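Local coordinates for phosphate-specific transport system accessory protein PhoU homolog (Pseudomonas aeruginosa, PDB 4Q25), which forms a homodimer and probably takes part in regulating phosphate uptake as an accessory protein of the Pst transport system, at residues V130-A144 and L198-A212. Numbering follows the deposited sequence.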
ATOM      1  N   VAL A 130      16.105   9.483  -9.417  1.00 33.86           N
ATOM      2  CA  VAL A 130      15.595   9.426  -8.057  1.00 34.93           C
ATOM      3  C   VAL A 130      15.328  10.839  -7.536  1.00 31.83           C
ATOM      4  O   VAL A 130      14.270  11.118  -7.012  1.00 35.62           O
ATOM      5  CB  VAL A 130      16.578   8.721  -7.089  1.00 33.94           C
ATOM      6  CG1 VAL A 130      16.192   8.995  -5.639  1.00 33.49           C
ATOM      7  CG2 VAL A 130      16.584   7.235  -7.351  1.00 33.90           C
ATOM      8  N   ARG A 131      16.297  11.721  -7.666  1.00 30.24           N
ATOM      9  CA  ARG A 131      16.142  13.097  -7.199  1.00 30.75           C
ATOM     10  C   ARG A 131      14.992  13.803  -7.903  1.00 31.71           C
ATOM     11  O   ARG A 131      14.227  14.499  -7.282  1.00 31.63           O
ATOM     12  CB  ARG A 131      17.442  13.880  -7.394  1.00 33.24           C
ATOM     13  CG  ARG A 131      17.341  15.392  -7.209  1.00 32.06           C
ATOM     14  CD  ARG A 131      16.978  15.767  -5.796  1.00 31.91           C
ATOM     15  NE  ARG A 131      18.137  15.677  -4.915  1.00 31.66           N
ATOM     16  CZ  ARG A 131      18.109  15.592  -3.591  1.00 31.99           C
ATOM     17  NH1 ARG A 131      16.968  15.560  -2.926  1.00 33.84           N
ATOM     18  NH2 ARG A 131      19.251  15.542  -2.938  1.00 33.51           N
ATOM     19  N   HIS A 132      14.873  13.605  -9.201  1.00 34.67           N
ATOM     20  CA  HIS A 132      13.839  14.251  -9.982  1.00 39.64           C
ATOM     21  C   HIS A 132      12.429  13.789  -9.627  1.00 38.62           C
ATOM     22  O   HIS A 132      11.537  14.609  -9.382  1.00 40.76           O
ATOM     23  CB  HIS A 132      14.099  14.008 -11.462  1.00 41.68           C
ATOM     24  CG  HIS A 132      13.029  14.542 -12.347  1.00 45.39           C
ATOM     25  ND1 HIS A 132      12.565  15.835 -12.236  1.00 52.69           N
ATOM     26  CD2 HIS A 132      12.326  13.969 -13.353  1.00 46.20           C
ATOM     27  CE1 HIS A 132      11.620  16.037 -13.137  1.00 50.19           C
ATOM     28  NE2 HIS A 132      11.446  14.919 -13.818  1.00 48.05           N
ATOM     29  N   ILE A 133      12.223  12.480  -9.614  1.00 35.79           N
ATOM     30  CA  ILE A 133      10.929  11.906  -9.242  1.00 34.23           C
ATOM     31  C   ILE A 133      10.608  12.201  -7.774  1.00 35.34           C
ATOM     32  O   ILE A 133       9.485  12.569  -7.414  1.00 33.64           O
ATOM     33  CB  ILE A 133      10.920  10.405  -9.570  1.00 35.55           C
ATOM     34  CG1 ILE A 133      10.960  10.240 -11.081  1.00 34.34           C
ATOM     35  CG2 ILE A 133       9.712   9.719  -8.971  1.00 37.60           C
ATOM     36  CD1 ILE A 133      10.948   8.826 -11.583  1.00 35.96           C
ATOM     37  N   GLY A 134      11.621  12.119  -6.924  1.00 34.51           N
ATOM     38  CA  GLY A 134      11.432  12.379  -5.505  1.00 34.49           C
ATOM     39  C   GLY A 134      10.985  13.795  -5.191  1.00 35.15           C
ATOM     40  O   GLY A 134      10.185  14.033  -4.264  1.00 32.26           O
ATOM     41  N   SER A 135      11.523  14.761  -5.924  1.00 35.89           N
ATOM     42  CA  SER A 135      11.209  16.153  -5.624  1.00 38.65           C
ATOM     43  C   SER A 135       9.810  16.473  -6.124  1.00 36.27           C
ATOM     44  O   SER A 135       9.087  17.245  -5.518  1.00 40.80           O
ATOM     45  CB  SER A 135      12.235  17.112  -6.222  1.00 40.71           C
ATOM     46  OG  SER A 135      12.280  16.931  -7.608  1.00 40.71           O
ATOM     47  N   GLN A 136       9.433  15.848  -7.222  1.00 34.55           N
ATOM     48  CA  GLN A 136       8.102  16.010  -7.764  1.00 37.40           C
ATOM     49  C   GLN A 136       7.036  15.434  -6.844  1.00 41.31           C
ATOM     50  O   GLN A 136       6.052  16.079  -6.511  1.00 39.24           O
ATOM     51  CB  GLN A 136       8.022  15.321  -9.095  1.00 38.27           C
ATOM     52  CG  GLN A 136       8.686  16.104 -10.224  1.00 39.37           C
ATOM     53  CD  GLN A 136       8.768  15.294 -11.495  1.00 45.27           C
ATOM     54  OE1 GLN A 136       8.524  15.806 -12.570  1.00 55.42           O
ATOM     55  NE2 GLN A 136       9.087  14.022 -11.376  1.00 42.93           N
ATOM     56  N   VAL A 137       7.271  14.211  -6.417  1.00 38.44           N
ATOM     57  CA  VAL A 137       6.326  13.468  -5.599  1.00 36.20           C
ATOM     58  C   VAL A 137       6.209  14.093  -4.194  1.00 36.53           C
ATOM     59  O   VAL A 137       5.156  14.082  -3.581  1.00 37.66           O
ATOM     60  CB  VAL A 137       6.817  12.016  -5.600  1.00 39.06           C
ATOM     61  CG1 VAL A 137       6.004  11.125  -4.688  1.00 38.82           C
ATOM     62  CG2 VAL A 137       7.092  11.506  -7.014  1.00 36.66           C
ATOM     63  N   GLN A 138       7.292  14.667  -3.701  1.00 36.31           N
ATOM     64  CA  GLN A 138       7.245  15.434  -2.476  1.00 36.68           C
ATOM     65  C   GLN A 138       6.377  16.670  -2.689  1.00 40.26           C
ATOM     66  O   GLN A 138       5.625  17.042  -1.785  1.00 38.98           O
ATOM     67  CB  GLN A 138       8.639  15.850  -2.043  1.00 35.21           C
ATOM     68  CG  GLN A 138       8.710  16.634  -0.716  1.00 36.37           C
ATOM     69  CD  GLN A 138      10.149  16.962  -0.340  1.00 40.49           C
ATOM     70  OE1 GLN A 138      11.041  16.139  -0.520  1.00 41.74           O
ATOM     71  NE2 GLN A 138      10.395  18.179   0.150  1.00 47.06           N
ATOM     72  N   LYS A 139       6.484  17.298  -3.867  1.00 40.23           N
ATOM     73  CA  LYS A 139       5.648  18.448  -4.202  1.00 43.42           C
ATOM     74  C   LYS A 139       4.177  18.060  -4.244  1.00 37.30           C
ATOM     75  O   LYS A 139       3.360  18.692  -3.625  1.00 41.56           O
ATOM     76  CB  LYS A 139       6.041  19.139  -5.518  1.00 44.80           C
ATOM     77  CG  LYS A 139       5.515  20.587  -5.562  1.00 52.34           C
ATOM     78  CD  LYS A 139       5.804  21.325  -6.867  1.00 59.83           C
ATOM     79  CE  LYS A 139       5.535  22.841  -6.743  1.00 64.89           C
ATOM     80  NZ  LYS A 139       6.397  23.691  -7.637  1.00 66.87           N
ATOM     81  N   MET A 140       3.865  17.005  -4.961  1.00 38.34           N
ATOM     82  CA  MET A 140       2.521  16.417  -4.945  1.00 40.18           C
ATOM     83  C   MET A 140       1.961  16.236  -3.533  1.00 41.90           C
ATOM     84  O   MET A 140       0.782  16.489  -3.312  1.00 43.06           O
ATOM     85  CB  MET A 140       2.513  15.077  -5.655  1.00 39.78           C
ATOM     86  CG  MET A 140       2.724  15.194  -7.152  1.00 39.51           C
ATOM     87  SD  MET A 140       2.774  13.612  -7.980  1.00 42.18           S
ATOM     88  CE  MET A 140       1.100  13.051  -7.779  1.00 42.13           C
ATOM     89  N   VAL A 141       2.793  15.829  -2.580  1.00 40.42           N
ATOM     90  CA  VAL A 141       2.339  15.681  -1.204  1.00 39.82           C
ATOM     91  C   VAL A 141       2.015  17.032  -0.567  1.00 40.00           C
ATOM     92  O   VAL A 141       0.928  17.177  -0.029  1.00 38.90           O
ATOM     93  CB  VAL A 141       3.356  14.922  -0.325  1.00 38.73           C
ATOM     94  CG1 VAL A 141       3.001  15.031   1.153  1.00 36.75           C
ATOM     95  CG2 VAL A 141       3.406  13.471  -0.723  1.00 37.53           C
ATOM     96  N   GLN A 142       2.947  17.994  -0.616  1.00 42.98           N
ATOM     97  CA  GLN A 142       2.704  19.378  -0.156  1.00 42.97           C
ATOM     98  C   GLN A 142       1.392  19.916  -0.734  1.00 42.08           C
ATOM     99  O   GLN A 142       0.569  20.447  -0.018  1.00 39.92           O
ATOM    100  CB  GLN A 142       3.784  20.380  -0.578  1.00 51.65           C
ATOM    101  CG  GLN A 142       5.247  19.950  -0.541  1.00 62.27           C
ATOM    102  CD  GLN A 142       6.201  21.066  -1.012  1.00 71.02           C
ATOM    103  OE1 GLN A 142       5.819  22.251  -1.015  1.00 72.97           O
ATOM    104  NE2 GLN A 142       7.444  20.691  -1.427  1.00 64.30           N
ATOM    105  N   GLU A 143       1.205  19.741  -2.032  1.00 40.69           N
ATOM    106  CA  GLU A 143       0.077  20.334  -2.741  1.00 46.42           C
ATOM    107  C   GLU A 143      -1.243  19.695  -2.326  1.00 49.13           C
ATOM    108  O   GLU A 143      -2.226  20.402  -2.068  1.00 52.22           O
ATOM    109  CB  GLU A 143       0.274  20.259  -4.272  1.00 44.22           C
ATOM    110  CG  GLU A 143       1.302  21.281  -4.789  1.00 50.49           C
ATOM    111  CD  GLU A 143       1.524  21.243  -6.299  1.00 47.82           C
ATOM    112  OE1 GLU A 143       1.488  20.174  -6.921  1.00 50.10           O
ATOM    113  OE2 GLU A 143       1.771  22.300  -6.879  1.00 63.55           O
ATOM    114  N   ALA A 144      -1.270  18.372  -2.253  1.00 44.14           N
ATOM    115  CA  ALA A 144      -2.451  17.681  -1.755  1.00 44.15           C
ATOM    116  C   ALA A 144      -2.811  18.162  -0.337  1.00 44.30           C
ATOM    117  O   ALA A 144      -3.979  18.364  -0.042  1.00 40.57           O
ATOM    118  CB  ALA A 144      -2.233  16.192  -1.771  1.00 43.40           C
ATOM    119  N   LEU A 198      12.820   4.074  -6.488  1.00 34.86           N
ATOM    120  CA  LEU A 198      11.922   4.702  -7.484  1.00 34.67           C
ATOM    121  C   LEU A 198      10.480   4.193  -7.412  1.00 36.23           C
ATOM    122  O   LEU A 198       9.555   4.981  -7.531  1.00 36.45           O
ATOM    123  CB  LEU A 198      12.438   4.497  -8.916  1.00 34.32           C
ATOM    124  CG  LEU A 198      13.690   5.293  -9.268  1.00 35.11           C
ATOM    125  CD1 LEU A 198      14.289   4.792 -10.547  1.00 34.59           C
ATOM    126  CD2 LEU A 198      13.394   6.764  -9.416  1.00 35.25           C
ATOM    127  N   ARG A 199      10.291   2.899  -7.194  1.00 34.34           N
ATOM    128  CA  ARG A 199       8.960   2.322  -7.061  1.00 35.69           C
ATOM    129  C   ARG A 199       8.247   2.860  -5.821  1.00 35.65           C
ATOM    130  O   ARG A 199       7.064   3.218  -5.885  1.00 39.26           O
ATOM    131  CB  ARG A 199       9.050   0.793  -7.050  1.00 39.06           C
ATOM    132  CG  ARG A 199       7.750   0.067  -6.747  1.00 45.45           C
ATOM    133  CD  ARG A 199       6.810   0.126  -7.935  1.00 48.93           C
ATOM    134  NE  ARG A 199       5.411  -0.049  -7.545  1.00 55.79           N
ATOM    135  CZ  ARG A 199       4.386   0.053  -8.390  1.00 60.07           C
ATOM    136  NH1 ARG A 199       4.587   0.339  -9.675  1.00 69.58           N
ATOM    137  NH2 ARG A 199       3.158  -0.137  -7.957  1.00 61.12           N
ATOM    138  N   SER A 200       8.952   2.936  -4.700  1.00 33.28           N
ATOM    139  CA  SER A 200       8.446   3.635  -3.518  1.00 33.62           C
ATOM    140  C   SER A 200       8.131   5.134  -3.765  1.00 35.26           C
ATOM    141  O   SER A 200       7.160   5.671  -3.255  1.00 34.35           O
ATOM    142  CB  SER A 200       9.450   3.514  -2.351  1.00 33.05           C
ATOM    143  OG  SER A 200       9.588   2.163  -1.880  1.00 31.64           O
ATOM    144  N   LEU A 201       8.972   5.838  -4.505  1.00 36.34           N
ATOM    145  CA  LEU A 201       8.640   7.240  -4.806  1.00 35.61           C
ATOM    146  C   LEU A 201       7.347   7.342  -5.681  1.00 34.42           C
ATOM    147  O   LEU A 201       6.508   8.195  -5.472  1.00 34.97           O
ATOM    148  CB  LEU A 201       9.839   7.940  -5.458  1.00 32.20           C
ATOM    149  CG  LEU A 201      11.041   8.141  -4.529  1.00 31.52           C
ATOM    150  CD1 LEU A 201      12.227   8.729  -5.282  1.00 33.58           C
ATOM    151  CD2 LEU A 201      10.682   9.026  -3.351  1.00 30.18           C
ATOM    152  N   GLU A 202       7.189   6.443  -6.629  1.00 34.11           N
ATOM    153  CA  GLU A 202       6.005   6.401  -7.454  1.00 38.62           C
ATOM    154  C   GLU A 202       4.757   6.154  -6.613  1.00 41.35           C
ATOM    155  O   GLU A 202       3.724   6.766  -6.843  1.00 40.24           O
ATOM    156  CB  GLU A 202       6.118   5.312  -8.514  1.00 39.60           C
ATOM    157  CG  GLU A 202       4.931   5.307  -9.442  1.00 46.74           C
ATOM    158  CD  GLU A 202       4.948   4.207 -10.480  1.00 51.45           C
ATOM    159  OE1 GLU A 202       4.313   4.398 -11.535  1.00 54.25           O
ATOM    160  OE2 GLU A 202       5.563   3.153 -10.243  1.00 58.19           O
ATOM    161  N   ARG A 203       4.862   5.253  -5.641  1.00 38.92           N
ATOM    162  CA  ARG A 203       3.764   4.989  -4.748  1.00 35.49           C
ATOM    163  C   ARG A 203       3.461   6.193  -3.876  1.00 35.54           C
ATOM    164  O   ARG A 203       2.316   6.499  -3.589  1.00 31.09           O
ATOM    165  CB  ARG A 203       4.078   3.802  -3.867  1.00 38.20           C
ATOM    166  CG  ARG A 203       4.106   2.453  -4.577  1.00 39.15           C
ATOM    167  CD  ARG A 203       2.859   1.671  -4.268  1.00 47.04           C
ATOM    168  NE  ARG A 203       1.678   2.173  -4.970  1.00 47.91           N
ATOM    169  CZ  ARG A 203       0.421   2.085  -4.524  1.00 53.65           C
ATOM    170  NH1 ARG A 203       0.122   1.545  -3.324  1.00 56.88           N
ATOM    171  NH2 ARG A 203      -0.552   2.584  -5.279  1.00 56.34           N
ATOM    172  N   ILE A 204       4.489   6.884  -3.427  1.00 33.76           N
ATOM    173  CA  ILE A 204       4.240   8.111  -2.685  1.00 35.36           C
ATOM    174  C   ILE A 204       3.380   9.106  -3.516  1.00 35.15           C
ATOM    175  O   ILE A 204       2.474   9.729  -2.994  1.00 31.56           O
ATOM    176  CB  ILE A 204       5.547   8.711  -2.210  1.00 33.52           C
ATOM    177  CG1 ILE A 204       6.114   7.818  -1.104  1.00 30.86           C
ATOM    178  CG2 ILE A 204       5.354  10.135  -1.693  1.00 34.43           C
ATOM    179  CD1 ILE A 204       7.522   8.174  -0.700  1.00 30.33           C
ATOM    180  N   GLY A 205       3.655   9.197  -4.805  1.00 33.70           N
ATOM    181  CA  GLY A 205       2.873  10.021  -5.699  1.00 37.33           C
ATOM    182  C   GLY A 205       1.480   9.481  -5.927  1.00 38.17           C
ATOM    183  O   GLY A 205       0.544  10.257  -6.022  1.00 36.60           O
ATOM    184  N   ASP A 206       1.338   8.160  -6.046  1.00 38.69           N
ATOM    185  CA  ASP A 206       0.003   7.550  -6.103  1.00 42.68           C
ATOM    186  C   ASP A 206      -0.821   7.924  -4.871  1.00 41.51           C
ATOM    187  O   ASP A 206      -1.975   8.272  -5.015  1.00 42.36           O
ATOM    188  CB  ASP A 206       0.080   6.038  -6.237  1.00 45.95           C
ATOM    189  CG  ASP A 206       0.673   5.597  -7.538  1.00 48.58           C
ATOM    190  OD1 ASP A 206       0.947   6.448  -8.427  1.00 50.02           O
ATOM    191  OD2 ASP A 206       0.909   4.379  -7.640  1.00 54.38           O
ATOM    192  N   HIS A 207      -0.226   7.903  -3.672  1.00 39.86           N
ATOM    193  CA  HIS A 207      -0.966   8.266  -2.457  1.00 41.19           C
ATOM    194  C   HIS A 207      -1.282   9.775  -2.318  1.00 40.35           C
ATOM    195  O   HIS A 207      -2.299  10.166  -1.750  1.00 42.67           O
ATOM    196  CB  HIS A 207      -0.242   7.768  -1.208  1.00 41.85           C
ATOM    197  CG  HIS A 207      -0.261   6.282  -1.057  1.00 41.72           C
ATOM    198  ND1 HIS A 207      -1.371   5.597  -0.625  1.00 41.03           N
ATOM    199  CD2 HIS A 207       0.710   5.354  -1.242  1.00 38.05           C
ATOM    200  CE1 HIS A 207      -1.088   4.309  -0.578  1.00 43.77           C
ATOM    201  NE2 HIS A 207       0.161   4.138  -0.972  1.00 37.52           N
ATOM    202  N   ALA A 208      -0.398  10.623  -2.798  1.00 37.53           N
ATOM    203  CA  ALA A 208      -0.696  12.042  -2.861  1.00 38.47           C
ATOM    204  C   ALA A 208      -1.910  12.277  -3.748  1.00 36.00           C
ATOM    205  O   ALA A 208      -2.765  13.075  -3.422  1.00 37.55           O
ATOM    206  CB  ALA A 208       0.490  12.811  -3.417  1.00 39.75           C
ATOM    207  N   ARG A 209      -1.960  11.572  -4.866  1.00 39.43           N
ATOM    208  CA  ARG A 209      -3.070  11.607  -5.798  1.00 43.26           C
ATOM    209  C   ARG A 209      -4.345  11.164  -5.136  1.00 46.66           C
ATOM    210  O   ARG A 209      -5.357  11.824  -5.291  1.00 43.63           O
ATOM    211  CB  ARG A 209      -2.777  10.736  -7.016  1.00 46.79           C
ATOM    212  CG  ARG A 209      -3.873  10.665  -8.055  1.00 49.22           C
ATOM    213  CD  ARG A 209      -4.556   9.310  -8.065  1.00 55.22           C
ATOM    214  NE  ARG A 209      -3.835   8.344  -8.885  1.00 58.75           N
ATOM    215  CZ  ARG A 209      -3.467   7.121  -8.491  1.00 62.94           C
ATOM    216  NH1 ARG A 209      -3.750   6.674  -7.266  1.00 55.46           N
ATOM    217  NH2 ARG A 209      -2.803   6.333  -9.340  1.00 62.12           N
ATOM    218  N   ASN A 210      -4.301  10.055  -4.395  1.00 50.45           N
ATOM    219  CA  ASN A 210      -5.489   9.605  -3.642  1.00 48.52           C
ATOM    220  C   ASN A 210      -5.994  10.666  -2.665  1.00 46.61           C
ATOM    221  O   ASN A 210      -7.198  10.892  -2.579  1.00 46.34           O
ATOM    222  CB  ASN A 210      -5.246   8.322  -2.864  1.00 50.21           C
ATOM    223  CG  ASN A 210      -4.873   7.153  -3.752  1.00 54.58           C
ATOM    224  OD1 ASN A 210      -5.176   7.129  -4.938  1.00 60.84           O
ATOM    225  ND2 ASN A 210      -4.222   6.166  -3.170  1.00 55.71           N
ATOM    226  N   ILE A 211      -5.088  11.303  -1.931  1.00 43.71           N
ATOM    227  CA  ILE A 211      -5.499  12.327  -0.972  1.00 44.48           C
ATOM    228  C   ILE A 211      -6.101  13.533  -1.683  1.00 48.80           C
ATOM    229  O   ILE A 211      -6.962  14.211  -1.128  1.00 46.58           O
ATOM    230  CB  ILE A 211      -4.337  12.808  -0.118  1.00 40.38           C
ATOM    231  CG1 ILE A 211      -3.854  11.677   0.781  1.00 41.80           C
ATOM    232  CG2 ILE A 211      -4.746  14.010   0.714  1.00 37.44           C
ATOM    233  CD1 ILE A 211      -2.488  11.942   1.373  1.00 42.63           C
ATOM    234  N   ALA A 212      -5.632  13.793  -2.902  1.00 50.76           N
ATOM    235  CA  ALA A 212      -6.171  14.872  -3.720  1.00 52.49           C
ATOM    236  C   ALA A 212      -7.610  14.557  -4.126  1.00 51.50           C
ATOM    237  O   ALA A 212      -8.491  15.414  -4.051  1.00 51.49           O
ATOM    238  CB  ALA A 212      -5.298  15.107  -4.951  1.00 49.16           C
TER
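Leu201 lays its isobutyl end over the bare backbone of Gly134, with CD1 3.7 Å from Gly134 CA and 3.6 Å from the carbonyl O of Val130, one turn earlier. This is parallel helix packing within the helix bundle of a PhoU domain: helix 127-149 and helix 188-220 run in the same sense, their short segments inclined by 19° with axes 8.6 Å apart. Having no side chain, Gly134 leaves its CA open to the leucine methyl. The Val130 side chain crosses that of Leu201 at about a right angle, CG1 against CD1. Ile133 bridges two leucines, its CG2 on Leu201 CB and its CD1 on Leu198 CD2.

Further along, the roles reverse and Val137 packs onto Gly205. With CG1 anti to its own backbone N (chi1 175°), the valine sets that methyl down on Gly205 N and Leu201 O, with Ile204 CG2 beside it at 3.2 Å from CG1, tighter than usual for two carbons. The two CA atoms, of Val137 and Gly205, come within 4.9 Å. Small residues keep the helices close beyond this point: Ala208 CB lies against Met140 CB and Val141 CG2, and Ala144 CB meets Ala208 O at 3.6 Å. No hydrogen bond joins the segments, so apolar contact carries the interface. Some polar groups serve other helices: His207 ND1 is hydrogen-bonded to Asp99 OD1 on helix 84-120, and Arg209 NH2 forms a salt bridge with Asp163 on helix 153-183. Methionine's flexible thioether bends at its end (chi3 67°), bringing Met140 CE to 3.3 Å from Gly205 O.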